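Local coordinates for protein LacI family sugar-binding transcriptional regulator (Enterococcus faecalis V583, PDB 4RK0) that binds a sugar such as ribose in its periplasmic-binding-protein-like core and probably acts as a LacI-family DNA-binding transcription regulator, at residues Thr160-Val171 / Glu188-Glu199; Arg84-Leu93 / Ala98-Leu106. All coordinates share one frame; numbering follows the deposited sequence.

Contact 1: Thr160-Val171 / Glu188-Glu199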
# COMPACT_ATOMS: atom_id res chain seq x y z
N THR A 160 16.73 -8.07 -11.39
CA THR A 160 16.73 -7.72 -10.01
C THR A 160 15.34 -7.99 -9.48
O THR A 160 14.41 -8.15 -10.26
CB THR A 160 17.14 -6.23 -9.82
OG1 THR A 160 17.68 -6.04 -8.50
CG2 THR A 160 15.90 -5.26 -10.07
N GLU A 161 15.22 -8.10 -8.17
CA GLU A 161 13.93 -8.33 -7.52
C GLU A 161 12.90 -7.23 -7.89
O GLU A 161 13.23 -6.03 -7.99
CB GLU A 161 14.12 -8.41 -6.02
CG GLU A 161 12.84 -8.49 -5.22
CD GLU A 161 13.09 -8.66 -3.73
OE1 GLU A 161 13.24 -9.81 -3.30
OE2 GLU A 161 13.12 -7.64 -3.00
N LEU A 162 11.67 -7.67 -8.08
CA LEU A 162 10.55 -6.77 -8.42
C LEU A 162 10.08 -6.05 -7.16
O LEU A 162 9.10 -6.46 -6.51
CB LEU A 162 9.41 -7.62 -9.00
CG LEU A 162 8.17 -6.88 -9.51
CD1 LEU A 162 8.55 -6.01 -10.67
CD2 LEU A 162 7.16 -7.96 -9.95
N SER A 163 10.81 -5.00 -6.79
CA SER A 163 10.61 -4.34 -5.52
C SER A 163 11.49 -3.08 -5.44
O SER A 163 12.38 -2.88 -6.27
CB SER A 163 10.94 -5.26 -4.34
OG SER A 163 12.33 -5.45 -4.24
N LYS A 164 11.21 -2.23 -4.45
CA LYS A 164 12.04 -1.05 -4.25
C LYS A 164 13.47 -1.47 -3.93
O LYS A 164 14.39 -0.92 -4.47
CB LYS A 164 11.46 -0.17 -3.15
CG LYS A 164 10.11 0.46 -3.45
CD LYS A 164 9.74 1.57 -2.46
CE LYS A 164 9.23 1.05 -1.13
NZ LYS A 164 8.19 -0.01 -1.23
N THR A 165 13.66 -2.46 -3.06
CA THR A 165 15.02 -2.92 -2.74
C THR A 165 15.72 -3.45 -3.98
O THR A 165 16.93 -3.29 -4.18
CB THR A 165 14.96 -4.03 -1.64
OG1 THR A 165 14.43 -3.46 -0.44
CG2 THR A 165 16.33 -4.63 -1.37
N GLY A 166 14.95 -4.11 -4.85
CA GLY A 166 15.51 -4.54 -6.12
C GLY A 166 16.07 -3.45 -7.00
O GLY A 166 17.18 -3.59 -7.55
N GLY A 167 15.32 -2.37 -7.18
CA GLY A 167 15.80 -1.25 -7.99
C GLY A 167 17.05 -0.62 -7.34
O GLY A 167 18.03 -0.26 -8.01
N TYR A 168 17.01 -0.52 -6.03
CA TYR A 168 18.15 -0.00 -5.26
C TYR A 168 19.40 -0.82 -5.48
O TYR A 168 20.48 -0.27 -5.72
CB TYR A 168 17.77 0.02 -3.77
CG TYR A 168 18.85 0.53 -2.81
CD1 TYR A 168 19.28 1.83 -2.87
CD2 TYR A 168 19.39 -0.30 -1.83
CE1 TYR A 168 20.25 2.30 -1.99
CE2 TYR A 168 20.37 0.15 -0.95
CZ TYR A 168 20.79 1.46 -1.02
OH TYR A 168 21.73 1.93 -0.14
N GLN A 169 19.26 -2.14 -5.41
CA GLN A 169 20.40 -3.04 -5.56
C GLN A 169 20.90 -3.14 -6.99
O GLN A 169 21.99 -3.64 -7.20
CB GLN A 169 20.03 -4.43 -5.09
CG GLN A 169 19.95 -4.53 -3.59
CD GLN A 169 19.41 -5.88 -3.14
OE1 GLN A 169 18.93 -6.68 -3.96
NE2 GLN A 169 19.45 -6.11 -1.85
N ALA A 170 20.11 -2.68 -7.97
CA ALA A 170 20.59 -2.61 -9.38
C ALA A 170 21.52 -1.42 -9.67
O ALA A 170 22.19 -1.36 -10.71
CB ALA A 170 19.41 -2.58 -10.35
N VAL A 171 21.55 -0.43 -8.78
CA VAL A 171 22.22 0.81 -9.12
C VAL A 171 23.73 0.64 -9.33
O VAL A 171 24.29 1.21 -10.28
CB VAL A 171 21.85 1.95 -8.15
CG1 VAL A 171 22.72 3.17 -8.41
CG2 VAL A 171 20.37 2.30 -8.28
N GLU A 188 7.80 0.64 -8.43
CA GLU A 188 8.59 0.30 -7.23
C GLU A 188 10.08 0.12 -7.55
O GLU A 188 10.94 0.65 -6.84
CB GLU A 188 8.03 -0.97 -6.56
CG GLU A 188 6.67 -0.76 -5.92
CD GLU A 188 6.45 -1.60 -4.67
OE1 GLU A 188 6.80 -2.80 -4.67
OE2 GLU A 188 5.92 -1.08 -3.68
N ILE A 189 10.42 -0.59 -8.63
CA ILE A 189 11.82 -0.61 -9.07
C ILE A 189 12.38 0.79 -9.31
O ILE A 189 13.53 1.07 -8.95
CB ILE A 189 12.00 -1.44 -10.35
CG1 ILE A 189 11.78 -2.90 -9.99
CG2 ILE A 189 13.38 -1.23 -10.94
CD1 ILE A 189 11.88 -3.87 -11.17
N ALA A 190 11.61 1.63 -10.00
CA ALA A 190 12.02 2.99 -10.28
C ALA A 190 12.32 3.78 -9.00
O ALA A 190 13.28 4.56 -8.95
CB ALA A 190 10.92 3.72 -11.04
N PHE A 191 11.47 3.61 -8.00
CA PHE A 191 11.73 4.30 -6.72
C PHE A 191 13.04 3.84 -6.11
O PHE A 191 13.80 4.65 -5.50
CB PHE A 191 10.58 4.14 -5.71
CG PHE A 191 9.25 4.62 -6.22
CD1 PHE A 191 9.16 5.64 -7.17
CD2 PHE A 191 8.09 4.02 -5.75
CE1 PHE A 191 7.93 6.06 -7.65
CE2 PHE A 191 6.86 4.43 -6.24
CZ PHE A 191 6.79 5.45 -7.19
N GLY A 192 13.37 2.58 -6.30
CA GLY A 192 14.63 2.03 -5.80
C GLY A 192 15.82 2.64 -6.48
O GLY A 192 16.80 2.99 -5.84
N LEU A 193 15.73 2.73 -7.81
CA LEU A 193 16.69 3.47 -8.63
C LEU A 193 16.92 4.88 -8.16
O LEU A 193 18.10 5.31 -8.00
CB LEU A 193 16.26 3.47 -10.10
CG LEU A 193 16.14 2.09 -10.77
CD1 LEU A 193 15.61 2.21 -12.19
CD2 LEU A 193 17.47 1.41 -10.79
N TYR A 194 15.84 5.61 -7.96
CA TYR A 194 15.93 6.99 -7.42
C TYR A 194 16.81 7.03 -6.17
O TYR A 194 17.72 7.85 -6.08
CB TYR A 194 14.56 7.54 -7.05
CG TYR A 194 13.78 8.25 -8.13
CD1 TYR A 194 13.67 7.73 -9.43
CD2 TYR A 194 13.06 9.42 -7.84
CE1 TYR A 194 12.95 8.40 -10.42
CE2 TYR A 194 12.33 10.08 -8.80
CZ TYR A 194 12.26 9.57 -10.10
OH TYR A 194 11.50 10.28 -11.02
N ARG A 195 16.53 6.17 -5.20
CA ARG A 195 17.27 6.15 -3.95
C ARG A 195 18.75 5.80 -4.19
O ARG A 195 19.63 6.44 -3.64
CB ARG A 195 16.64 5.17 -2.97
CG ARG A 195 17.40 4.97 -1.69
CD ARG A 195 16.84 3.84 -0.85
NE ARG A 195 17.68 3.52 0.31
CZ ARG A 195 17.60 2.40 1.04
NH1 ARG A 195 16.71 1.45 0.75
NH2 ARG A 195 18.42 2.21 2.07
N GLY A 196 19.03 4.79 -4.99
CA GLY A 196 20.41 4.39 -5.18
C GLY A 196 21.19 5.43 -5.95
O GLY A 196 22.38 5.72 -5.63
N LEU A 197 20.55 6.01 -6.97
CA LEU A 197 21.19 7.05 -7.74
C LEU A 197 21.46 8.28 -6.83
O LEU A 197 22.52 8.89 -6.93
CB LEU A 197 20.37 7.45 -8.96
CG LEU A 197 20.40 6.38 -10.06
CD1 LEU A 197 19.40 6.68 -11.17
CD2 LEU A 197 21.80 6.25 -10.65
N ALA A 198 20.52 8.61 -5.95
CA ALA A 198 20.72 9.75 -5.06
C ALA A 198 21.96 9.51 -4.17
O ALA A 198 22.77 10.41 -3.99
CB ALA A 198 19.49 9.99 -4.20
N GLU A 199 22.11 8.31 -3.65
CA GLU A 199 23.27 7.98 -2.81
C GLU A 199 24.58 8.08 -3.56
O GLU A 199 25.65 8.31 -2.97
CB GLU A 199 23.10 6.60 -2.16
CG GLU A 199 21.95 6.61 -1.11
CD GLU A 199 21.76 5.29 -0.40
OE1 GLU A 199 22.54 4.34 -0.63
OE2 GLU A 199 20.79 5.19 0.39
O HOH W 1 6.88 -4.70 -6.71
O HOH W 2 8.90 -2.58 -2.58
O HOH W 3 5.99 1.07 -2.47
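Two neighbouring helices of the parallel alpha/beta domain, 164-175 and 187-199, pack here through glycines, with the segment axes 6.2 Å apart at a crossing angle of -43°. Gly167 and Gly192 meet at the crossing and let the backbones touch: Gly167 CA points a CA-H at Ile189 O, 3.4 Å away, and Gly192 CA does the same to Lys164 O. From the crossing itself, Tyr168 projects as a knob into the hole formed by Gly192, Arg195, Gly196 and Glu199. Its CG stands anti to the backbone N (chi1 180°), which carries the ring along the second helix. The Arg195 guanidinium lies flat over one ring face, planes 10° apart, with Arg195 CZ 4.0 Å from the centroid of the Tyr168 ring in a cation-pi stack. Tyr168 OH donates to Glu199 OE1 on its syn side at 2.6 Å, the carboxylate standing nearly perpendicular to the ring. Val171 is a second knob; its CG1 reaches Leu197 CD2 and its CG2 Leu193 CD2. At the other end the Lys164 chain bends at chi3 and chi4, bringing NZ 3.5 Å from Glu188 OE2, a salt bridge also spanned by a water. Leu193 and Ile189 continue inward onto strand 181-184, Ile189 and Ala170 touch Val131 of strand 127-132, and Met218 and Tyr221 of the second subunit pack against Phe191 and Lys164.

Contact 2: Arg84-Leu93 / Ala98-Leu106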
# COMPACT_ATOMS: atom_id res chain seq x y z
N ARG A 84 -12.42 -26.13 -11.34
CA ARG A 84 -13.20 -26.62 -12.50
C ARG A 84 -13.93 -27.90 -12.13
O ARG A 84 -15.07 -28.10 -12.54
CB ARG A 84 -12.35 -26.86 -13.74
CG ARG A 84 -12.17 -25.64 -14.63
CD ARG A 84 -11.01 -25.86 -15.59
NE ARG A 84 -10.83 -24.76 -16.53
CZ ARG A 84 -9.69 -24.10 -16.74
NH1 ARG A 84 -8.57 -24.42 -16.08
NH2 ARG A 84 -9.67 -23.11 -17.62
N ALA A 85 -13.28 -28.76 -11.35
CA ALA A 85 -13.90 -29.99 -10.89
C ALA A 85 -15.08 -29.74 -9.96
O ALA A 85 -16.02 -30.53 -9.91
CB ALA A 85 -12.87 -30.86 -10.19
N LYS A 86 -15.06 -28.64 -9.22
CA LYS A 86 -16.16 -28.35 -8.26
C LYS A 86 -17.15 -27.32 -8.81
O LYS A 86 -18.12 -26.97 -8.14
CB LYS A 86 -15.60 -27.90 -6.91
CG LYS A 86 -14.85 -28.99 -6.14
CD LYS A 86 -13.93 -28.42 -5.07
CE LYS A 86 -14.68 -27.72 -3.95
NZ LYS A 86 -13.73 -27.07 -3.01
N LYS A 87 -16.88 -26.85 -10.04
CA LYS A 87 -17.68 -25.80 -10.69
C LYS A 87 -17.63 -24.48 -9.90
O LYS A 87 -18.65 -23.77 -9.78
CB LYS A 87 -19.15 -26.22 -10.87
CG LYS A 87 -19.40 -27.65 -11.34
CD LYS A 87 -19.34 -27.79 -12.84
CE LYS A 87 -20.04 -29.07 -13.26
NZ LYS A 87 -19.71 -29.45 -14.66
N ILE A 88 -16.47 -24.14 -9.35
CA ILE A 88 -16.35 -22.89 -8.61
C ILE A 88 -15.78 -21.90 -9.60
O ILE A 88 -14.72 -22.12 -10.16
CB ILE A 88 -15.51 -22.95 -7.33
CG1 ILE A 88 -16.15 -23.94 -6.35
CG2 ILE A 88 -15.47 -21.57 -6.67
CD1 ILE A 88 -15.52 -23.95 -4.97
N PRO A 89 -16.54 -20.84 -9.87
CA PRO A 89 -16.10 -19.90 -10.88
C PRO A 89 -14.88 -19.09 -10.40
O PRO A 89 -14.70 -18.89 -9.20
CB PRO A 89 -17.32 -19.00 -11.05
CG PRO A 89 -17.99 -19.03 -9.73
CD PRO A 89 -17.79 -20.42 -9.22
N PHE A 90 -14.06 -18.71 -11.36
CA PHE A 90 -12.89 -17.89 -11.11
C PHE A 90 -12.53 -17.01 -12.31
O PHE A 90 -13.07 -17.14 -13.40
CB PHE A 90 -11.70 -18.79 -10.76
CG PHE A 90 -11.20 -19.62 -11.93
CD1 PHE A 90 -11.76 -20.86 -12.21
CD2 PHE A 90 -10.21 -19.15 -12.74
CE1 PHE A 90 -11.31 -21.60 -13.30
CE2 PHE A 90 -9.75 -19.88 -13.82
CZ PHE A 90 -10.31 -21.12 -14.11
N ILE A 91 -11.60 -16.08 -12.07
CA ILE A 91 -11.14 -15.18 -13.09
C ILE A 91 -9.66 -14.89 -12.79
O ILE A 91 -9.27 -14.87 -11.63
CB ILE A 91 -12.00 -13.88 -13.11
CG1 ILE A 91 -11.59 -12.98 -14.27
CG2 ILE A 91 -11.96 -13.16 -11.77
CD1 ILE A 91 -12.71 -12.02 -14.66
N VAL A 92 -8.87 -14.79 -13.84
CA VAL A 92 -7.43 -14.57 -13.76
C VAL A 92 -7.03 -13.21 -14.36
O VAL A 92 -7.70 -12.62 -15.21
CB VAL A 92 -6.60 -15.70 -14.44
CG1 VAL A 92 -7.05 -17.07 -13.95
CG2 VAL A 92 -6.59 -15.62 -15.96
N LEU A 93 -5.90 -12.71 -13.90
CA LEU A 93 -5.40 -11.47 -14.35
C LEU A 93 -3.97 -11.34 -13.88
O LEU A 93 -3.46 -12.14 -13.07
CB LEU A 93 -6.22 -10.30 -13.78
CG LEU A 93 -6.13 -10.05 -12.28
CD1 LEU A 93 -6.57 -8.60 -11.97
CD2 LEU A 93 -6.89 -11.06 -11.46
N ALA A 98 -3.48 -16.66 -18.45
CA ALA A 98 -4.72 -17.32 -18.84
C ALA A 98 -4.41 -18.43 -19.82
O ALA A 98 -3.67 -18.24 -20.79
CB ALA A 98 -5.67 -16.31 -19.47
N GLU A 99 -5.02 -19.59 -19.59
CA GLU A 99 -4.97 -20.67 -20.58
C GLU A 99 -5.94 -20.38 -21.76
O GLU A 99 -5.63 -20.69 -22.91
CB GLU A 99 -5.23 -22.05 -19.94
CG GLU A 99 -6.20 -22.07 -18.76
CD GLU A 99 -6.10 -23.34 -17.95
OE1 GLU A 99 -6.23 -23.27 -16.71
OE2 GLU A 99 -5.87 -24.42 -18.54
N GLY A 100 -7.08 -19.76 -21.47
CA GLY A 100 -8.07 -19.46 -22.51
C GLY A 100 -9.41 -20.17 -22.36
O GLY A 100 -10.31 -19.97 -23.18
N PHE A 101 -9.54 -21.01 -21.33
CA PHE A 101 -10.84 -21.56 -20.93
C PHE A 101 -11.25 -21.01 -19.56
O PHE A 101 -11.59 -21.73 -18.63
CB PHE A 101 -10.80 -23.09 -20.95
CG PHE A 101 -10.86 -23.66 -22.34
CD1 PHE A 101 -9.74 -23.66 -23.16
CD2 PHE A 101 -12.06 -24.15 -22.85
CE1 PHE A 101 -9.79 -24.16 -24.45
CE2 PHE A 101 -12.12 -24.66 -24.14
CZ PHE A 101 -10.99 -24.66 -24.94
N SER A 102 -11.16 -19.69 -19.45
CA SER A 102 -11.62 -19.01 -18.28
C SER A 102 -11.83 -17.56 -18.64
O SER A 102 -11.47 -17.09 -19.72
CB SER A 102 -10.63 -19.14 -17.12
OG SER A 102 -9.46 -18.39 -17.36
N ASP A 103 -12.43 -16.87 -17.70
CA ASP A 103 -12.46 -15.45 -17.75
C ASP A 103 -11.07 -14.91 -17.41
O ASP A 103 -10.32 -15.55 -16.66
CB ASP A 103 -13.47 -14.92 -16.71
CG ASP A 103 -14.90 -15.22 -17.09
OD1 ASP A 103 -15.16 -15.49 -18.27
OD2 ASP A 103 -15.77 -15.18 -16.20
N ALA A 104 -10.76 -13.75 -17.95
CA ALA A 104 -9.50 -13.03 -17.68
C ALA A 104 -9.62 -11.55 -18.03
O ALA A 104 -10.27 -11.17 -19.00
CB ALA A 104 -8.34 -13.64 -18.46
N VAL A 105 -8.98 -10.70 -17.24
CA VAL A 105 -8.89 -9.28 -17.62
C VAL A 105 -7.43 -8.88 -17.64
O VAL A 105 -6.78 -8.93 -16.61
CB VAL A 105 -9.62 -8.39 -16.61
CG1 VAL A 105 -9.73 -6.98 -17.19
CG2 VAL A 105 -10.99 -8.97 -16.30
N LEU A 106 -6.92 -8.53 -18.82
CA LEU A 106 -5.54 -8.14 -18.99
C LEU A 106 -5.44 -6.64 -19.12
O LEU A 106 -6.44 -5.95 -19.33
CB LEU A 106 -4.97 -8.80 -20.24
CG LEU A 106 -4.77 -10.33 -20.12
CD1 LEU A 106 -6.08 -11.08 -20.22
CD2 LEU A 106 -3.76 -10.80 -21.15
O HOH W 4 -15.37 -15.41 -13.75
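At the edge of the Arg84 guanidinium sit Glu99 OE1 and the carbonyl of Phe101, while CZ of Phe90 lies over one face, 4.0 Å above the guanidinium plane. Arg84 NH1 gives Glu99 OE1 a nearly straight hydrogen bond of 2.7 Å within a salt bridge. Glu99 OE1 lies close to the guanidinium plane, but Arg84 NH1 stands well above the plane of the carboxylate; the two planes are 86° apart. NH2 takes the carbonyl of Phe101, Arg84 NH2 to Phe101 O 2.6 Å, again from above the carbonyl plane. The Phe90 ring has Ile88 O and Val92 CG1 at its edge, and its CE2 touches Ser102 CB at 3.5 Å; chi1 of 69° sets CG between the backbone N and carbonyl carbon, turning the ring back toward Arg84.

Phe90 opens strand 90-93, which runs beside and parallel to strand 103-107. Val92 N donates to Asp103 O at 3.3 Å, and Val105 N returns to Val92 O at 3.1 Å. Asp103 O also accepts from Ser102 OG, which approaches from the opposite face of the carbonyl plane. Val92 CG2 rests on Ala104 CB at 3.6 Å and on Ala98 CB, whereas on the other face of the sheet Ile91 CD1 lies against Asp103 CB and Val105 CG2.

The polar ends have further partners: Asn80 takes Arg84 NH1, Arg247 and Glu256 N hold the Asp103 carboxylate, and a water joins Asp103 OD2 to Phe90 O. Arg84 therefore ties helix 76-86 to the loop before strand 103-107 by a salt bridge and one hydrogen bond to a main-chain carbonyl, though Glu99 and Phe101 are poorly ordered. The several donors round the buried Asp103 carboxylate would be expected to favour its charged form.

Contact 2 comes first along the chain and closes before contact 1 opens. Their centres are 34 Å apart, on opposite sides of the centre of the chain, and their nearest atoms stay about 12 Å from each other. Contact 2 belongs to the seven-stranded mixed sheet and helix 76-86, contact 1 to two helices packed on the four-stranded parallel sheet, so they share neither sheet nor helix. This is the two-lobed layout of the periplasmic-binding-protein fold, with ribose held between the lobes. The side chain of Leu162 is about 4 Å from the sugar and that of Leu93 about 8 Å, so contact 1 borders the cleft and contact 2 ends farther from it, in the other lobe.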